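Local coordinates for uncharacterized protein (Aeromonas hydrophila J-1, PDB 6R1J), which is the AhlC component of the tripartite alpha-pore-forming toxin AHL, here in its soluble form with a mutated head, at residues F23-P27 / R196-F200; L138-E144 / K179-E184. The protein carries 3 engineered substitutions. All coordinates share one frame; numbering follows the deposited sequence.

Both contacts use helix 163-236, with contact centres about 27 Å apart in this long helical molecule. Contact 1 sits nearer the centre of the chain, where the loop joining helices 5-21 and 28-70 lies against the helix; contact 2, about 41 Å from that centre, pairs the same helix with helix 78-157. In sequence, contact 2 is nested inside the loop that contact 1 closes. Each is partly buried, but they differ in chemistry. Two aromatic rings and a leucine dominate residues 23-27 with 196-200, beside a single arginine-to-carbonyl bond. Residues 138-144 with 179-184 bury a small aliphatic seam between one short and one weak salt bridge, as suits a slender two-helix arm.

Contact 1 of 2, residues F23-P27 / R196-F200; sequences FSGLP and RQQGF
Phe-200 turns the edge of its ring to the face of Phe-23 in a T-shaped pair, centroids 5.4 Å apart and planes at 81°. The CB of Phe-200 also lies over that face, 4.1 Å from the ring centroid of Phe-23, a CH-pi contact. With CG anti to the backbone N (chi1 -180°), Phe-200 reaches from helix 163-236 toward the loop between helices 5-21 and 28-70, and a face of its ring receives Leu-26 CD1, 3.8 Å from the centroid.

The aliphatic contacts continue from the other methyl of Leu-26: CD2 rests 3.6 Å from Gln-197 CG and also touches Arg-196 CG. A branched leucine suits this place because its two methyls serve different neighbours. Helices 28-70 and 78-157 enclose Phe-200 further, through Ile-33 and Leu-120 among others.

The polar part is one hydrogen bond, Arg-196 NH1 to Ser-24 O at 3.0 Å. The oxygen lies near the guanidinium plane, while NH1 stands above the carbonyl plane. Arginine fits because its methylenes line the apolar patch before its chain bends at chi3 (-64°). Gln-15 of the second subunit accepts a hydrogen bond from Ser-24 N. Against residues 196-200 the loop thus rests on ring and methyl packing, with one arginine bond beside it.

Contact 2 of 2, residues L138-E144 / K179-E184; sequences LDGARQE and KVSSLE
The guanidinium of Arg-142 has Leu-138 CD1 over one face, 3.6 Å above the plane and toward its rim, while Glu-184 OE2 meets its edge almost exactly in plane. This is the flank of an antiparallel helix pair, part of the long helical hairpin made by helices 78-157 and 163-236; the local axes approach to 9.2 Å with their directions 158° apart. Arg-142 NH2 donates to the anti lone pair of Glu-184 OE2 at 2.6 Å in a salt bridge, the carboxylate turned 62° from the guanidinium plane. An arginine extended from CG to NE can reach across to the partner helix and still lie against Leu-138.

Between the helices the filling is aliphatic. Ala-141, whose small side chain suits a close approach, presents CB to Val-180 CG2 at 3.5 Å, and Leu-183 CD1 is a looser neighbour of Ala-141 CB. Leu-138 CD1 reaches Val-180 CG1 and Leu-183 CB, with its CG anti to the backbone N (chi1 177°), which turns the branch toward the partner helix.

Lys-179 suits the other margin of this seam: its extended methylenes pass Ala-141 CB before the amine meets Glu-144 in a second, weak salt bridge, with NZ of Lys-179 3.4 Å from Glu-144 OE2.

Contact 1 of 2, residues F23-P27 / R196-F200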
loop_
_atom_site.group_PDB
_atom_site.type_symbol
_atom_site.label_atom_id
_atom_site.label_comp_id
_atom_site.label_asym_id
_atom_site.label_seq_id
_atom_site.Cartn_x
_atom_site.Cartn_y
_atom_site.Cartn_z
ATOM N N PHE A 23 -6.004 -17.040 -8.975
ATOM C CA PHE A 23 -4.754 -16.549 -9.579
ATOM C C PHE A 23 -4.059 -17.683 -10.337
ATOM O O PHE A 23 -3.945 -18.785 -9.812
ATOM C CB PHE A 23 -3.838 -15.948 -8.513
ATOM C CG PHE A 23 -4.234 -14.555 -8.047
ATOM C CD1 PHE A 23 -5.170 -14.379 -7.035
ATOM C CD2 PHE A 23 -3.677 -13.426 -8.629
ATOM C CE1 PHE A 23 -5.504 -13.101 -6.597
ATOM C CE2 PHE A 23 -4.047 -12.147 -8.221
ATOM C CZ PHE A 23 -4.944 -11.986 -7.190
ATOM N N SER A 24 -3.632 -17.400 -11.563
ATOM C CA SER A 24 -2.861 -18.357 -12.391
ATOM C C SER A 24 -1.563 -17.701 -12.869
ATOM O O SER A 24 -1.401 -16.437 -12.805
ATOM C CB SER A 24 -3.724 -18.869 -13.513
ATOM O OG SER A 24 -4.136 -17.805 -14.362
ATOM N N GLY A 25 -0.617 -18.534 -13.286
ATOM C CA GLY A 25 0.621 -18.062 -13.925
ATOM C C GLY A 25 1.584 -17.527 -12.907
ATOM O O GLY A 25 2.398 -16.707 -13.277
ATOM N N LEU A 26 1.466 -17.946 -11.649
ATOM C CA LEU A 26 2.364 -17.446 -10.585
ATOM C C LEU A 26 3.438 -18.492 -10.302
ATOM O O LEU A 26 3.317 -19.657 -10.670
ATOM C CB LEU A 26 1.533 -17.069 -9.347
ATOM C CG LEU A 26 0.629 -15.846 -9.522
ATOM C CD1 LEU A 26 -0.236 -15.626 -8.283
ATOM C CD2 LEU A 26 1.446 -14.582 -9.831
ATOM N N PRO A 27 4.537 -18.089 -9.659
ATOM C CA PRO A 27 5.612 -19.023 -9.350
ATOM C C PRO A 27 5.305 -20.022 -8.240
ATOM O O PRO A 27 4.276 -19.911 -7.547
ATOM C CB PRO A 27 6.776 -18.125 -8.914
ATOM C CG PRO A 27 6.118 -16.830 -8.473
ATOM C CD PRO A 27 4.887 -16.692 -9.337
ATOM N N ARG A 196 0.095 -8.412 -10.802
ATOM C CA ARG A 196 -0.582 -9.674 -10.444
ATOM C C ARG A 196 0.008 -10.225 -9.156
ATOM O O ARG A 196 -0.756 -10.680 -8.276
ATOM C CB ARG A 196 -0.382 -10.676 -11.573
ATOM C CG ARG A 196 -1.166 -11.951 -11.398
ATOM C CD ARG A 196 -0.958 -12.830 -12.609
ATOM N NE ARG A 196 -1.473 -12.249 -13.847
ATOM C CZ ARG A 196 -1.786 -12.970 -14.937
ATOM N NH1 ARG A 196 -1.664 -14.292 -14.922
ATOM N NH2 ARG A 196 -2.272 -12.378 -16.019
ATOM N N GLN A 197 1.329 -10.255 -9.030
ATOM C CA GLN A 197 1.913 -10.773 -7.772
ATOM C C GLN A 197 1.521 -9.881 -6.584
ATOM O O GLN A 197 1.360 -10.425 -5.493
ATOM C CB GLN A 197 3.441 -10.915 -7.838
ATOM C CG GLN A 197 3.864 -12.098 -8.692
ATOM C CD GLN A 197 5.339 -12.433 -8.635
ATOM O OE1 GLN A 197 6.036 -12.148 -7.652
ATOM N NE2 GLN A 197 5.812 -13.004 -9.740
ATOM N N GLN A 198 1.543 -8.565 -6.723
ATOM C CA GLN A 198 1.165 -7.676 -5.582
ATOM C C GLN A 198 -0.289 -8.001 -5.178
ATOM O O GLN A 198 -0.602 -8.110 -3.967
ATOM C CB GLN A 198 1.314 -6.211 -5.988
ATOM C CG GLN A 198 2.769 -5.768 -6.135
ATOM C CD GLN A 198 2.886 -4.420 -6.817
ATOM O OE1 GLN A 198 2.026 -4.038 -7.616
ATOM N NE2 GLN A 198 3.965 -3.682 -6.534
ATOM N N GLY A 199 -1.176 -8.142 -6.150
ATOM C CA GLY A 199 -2.578 -8.504 -5.873
ATOM C C GLY A 199 -2.636 -9.814 -5.113
ATOM O O GLY A 199 -3.361 -9.928 -4.089
ATOM N N PHE A 200 -1.896 -10.816 -5.559
ATOM C CA PHE A 200 -1.884 -12.141 -4.894
ATOM C C PHE A 200 -1.369 -12.024 -3.458
ATOM O O PHE A 200 -1.940 -12.587 -2.521
ATOM C CB PHE A 200 -1.017 -13.110 -5.708
ATOM C CG PHE A 200 -0.966 -14.467 -5.095
ATOM C CD1 PHE A 200 -1.948 -15.409 -5.378
ATOM C CD2 PHE A 200 0.105 -14.841 -4.295
ATOM C CE1 PHE A 200 -1.873 -16.684 -4.823
ATOM C CE2 PHE A 200 0.171 -16.119 -3.752
ATOM C CZ PHE A 200 -0.814 -17.041 -4.018
#

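Contact 2 of 2, residues L138-E144 / K179-E184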
loop_
_atom_site.group_PDB
_atom_site.type_symbol
_atom_site.label_atom_id
_atom_site.label_comp_id
_atom_site.label_asym_id
_atom_site.label_seq_id
_atom_site.Cartn_x
_atom_site.Cartn_y
_atom_site.Cartn_z
ATOM N N LEU A 138 15.517 0.068 -23.079
ATOM C CA LEU A 138 14.438 0.749 -23.857
ATOM C C LEU A 138 14.848 2.196 -24.150
ATOM O O LEU A 138 14.773 2.590 -25.350
ATOM C CB LEU A 138 13.088 0.684 -23.129
ATOM C CG LEU A 138 11.935 1.426 -23.807
ATOM C CD1 LEU A 138 11.793 1.026 -25.271
ATOM C CD2 LEU A 138 10.617 1.213 -23.075
ATOM N N ASP A 139 15.277 2.940 -23.122
ATOM C CA ASP A 139 15.764 4.345 -23.230
ATOM C C ASP A 139 16.850 4.416 -24.320
ATOM O O ASP A 139 16.718 5.255 -25.244
ATOM C CB ASP A 139 16.303 4.863 -21.885
ATOM C CG ASP A 139 15.270 5.068 -20.766
ATOM O OD1 ASP A 139 14.041 5.015 -21.050
ATOM O OD2 ASP A 139 15.700 5.301 -19.594
ATOM N N GLY A 140 17.872 3.553 -24.234
ATOM C CA GLY A 140 19.014 3.488 -25.172
ATOM C C GLY A 140 18.629 3.070 -26.593
ATOM O O GLY A 140 19.314 3.533 -27.529
ATOM N N ALA A 141 17.608 2.222 -26.798
ATOM C CA ALA A 141 17.182 1.782 -28.151
ATOM C C ALA A 141 16.369 2.911 -28.790
ATOM O O ALA A 141 16.292 2.961 -30.043
ATOM C CB ALA A 141 16.412 0.479 -28.122
ATOM N N ARG A 142 15.778 3.773 -27.956
ATOM C CA ARG A 142 15.053 4.992 -28.390
ATOM C C ARG A 142 16.080 5.995 -28.920
ATOM O O ARG A 142 15.851 6.520 -30.039
ATOM C CB ARG A 142 14.189 5.545 -27.257
ATOM C CG ARG A 142 12.887 4.773 -27.127
ATOM C CD ARG A 142 11.959 5.234 -26.026
ATOM N NE ARG A 142 10.745 4.440 -26.163
ATOM C CZ ARG A 142 9.832 4.254 -25.217
ATOM N NH1 ARG A 142 9.971 4.800 -24.023
ATOM N NH2 ARG A 142 8.787 3.490 -25.469
ATOM N N GLN A 143 17.173 6.211 -28.181
ATOM C CA GLN A 143 18.283 7.112 -28.599
ATOM C C GLN A 143 18.881 6.600 -29.914
ATOM O O GLN A 143 19.125 7.408 -30.809
ATOM C CB GLN A 143 19.395 7.156 -27.560
ATOM C CG GLN A 143 18.992 7.799 -26.245
ATOM C CD GLN A 143 20.202 7.855 -25.346
ATOM O OE1 GLN A 143 21.324 7.581 -25.774
ATOM N NE2 GLN A 143 19.986 8.204 -24.091
ATOM N N GLU A 144 19.093 5.286 -30.002
ATOM C CA GLU A 144 19.675 4.586 -31.179
ATOM C C GLU A 144 18.765 4.851 -32.390
ATOM O O GLU A 144 19.299 5.155 -33.473
ATOM C CB GLU A 144 19.868 3.113 -30.804
ATOM C CG GLU A 144 20.714 2.295 -31.759
ATOM C CD GLU A 144 20.909 0.841 -31.329
ATOM O OE1 GLU A 144 21.429 0.061 -32.151
ATOM O OE2 GLU A 144 20.548 0.475 -30.179
ATOM N N LYS A 179 13.703 -3.908 -31.976
ATOM C CA LYS A 179 14.360 -3.920 -30.650
ATOM C C LYS A 179 13.520 -3.058 -29.693
ATOM O O LYS A 179 13.307 -3.511 -28.569
ATOM C CB LYS A 179 15.807 -3.428 -30.704
ATOM C CG LYS A 179 16.547 -3.488 -29.377
ATOM C CD LYS A 179 17.875 -2.761 -29.385
ATOM C CE LYS A 179 18.608 -2.863 -28.067
ATOM N NZ LYS A 179 19.870 -2.089 -28.112
ATOM N N VAL A 180 13.055 -1.885 -30.121
ATOM C CA VAL A 180 12.243 -0.957 -29.272
ATOM C C VAL A 180 10.879 -1.578 -28.959
ATOM O O VAL A 180 10.514 -1.611 -27.766
ATOM C CB VAL A 180 12.100 0.429 -29.920
ATOM C CG1 VAL A 180 10.983 1.263 -29.300
ATOM C CG2 VAL A 180 13.424 1.176 -29.858
ATOM N N SER A 181 10.147 -2.034 -29.977
ATOM C CA SER A 181 8.807 -2.676 -29.832
ATOM C C SER A 181 8.909 -3.892 -28.904
ATOM O O SER A 181 7.974 -4.121 -28.120
ATOM C CB SER A 181 8.209 -3.069 -31.154
ATOM O OG SER A 181 7.922 -1.916 -31.929
ATOM N N SER A 182 10.010 -4.634 -28.962
ATOM C CA SER A 182 10.215 -5.843 -28.132
ATOM C C SER A 182 10.385 -5.406 -26.665
ATOM O O SER A 182 9.709 -5.961 -25.795
ATOM C CB SER A 182 11.361 -6.677 -28.639
ATOM O OG SER A 182 11.542 -7.836 -27.839
ATOM N N LEU A 183 11.244 -4.423 -26.405
ATOM C CA LEU A 183 11.512 -3.926 -25.039
ATOM C C LEU A 183 10.246 -3.277 -24.461
ATOM O O LEU A 183 10.060 -3.386 -23.255
ATOM C CB LEU A 183 12.708 -2.964 -25.082
ATOM C CG LEU A 183 14.068 -3.643 -25.253
ATOM C CD1 LEU A 183 15.142 -2.637 -25.669
ATOM C CD2 LEU A 183 14.478 -4.358 -23.976
ATOM N N GLU A 184 9.409 -2.624 -25.266
ATOM C CA GLU A 184 8.155 -2.034 -24.741
ATOM C C GLU A 184 7.262 -3.189 -24.270
ATOM O O GLU A 184 6.658 -3.079 -23.188
ATOM C CB GLU A 184 7.423 -1.203 -25.795
ATOM C CG GLU A 184 8.081 0.125 -26.085
ATOM C CD GLU A 184 7.577 0.848 -27.331
ATOM O OE1 GLU A 184 6.900 0.228 -28.185
ATOM O OE2 GLU A 184 7.860 2.040 -27.437
#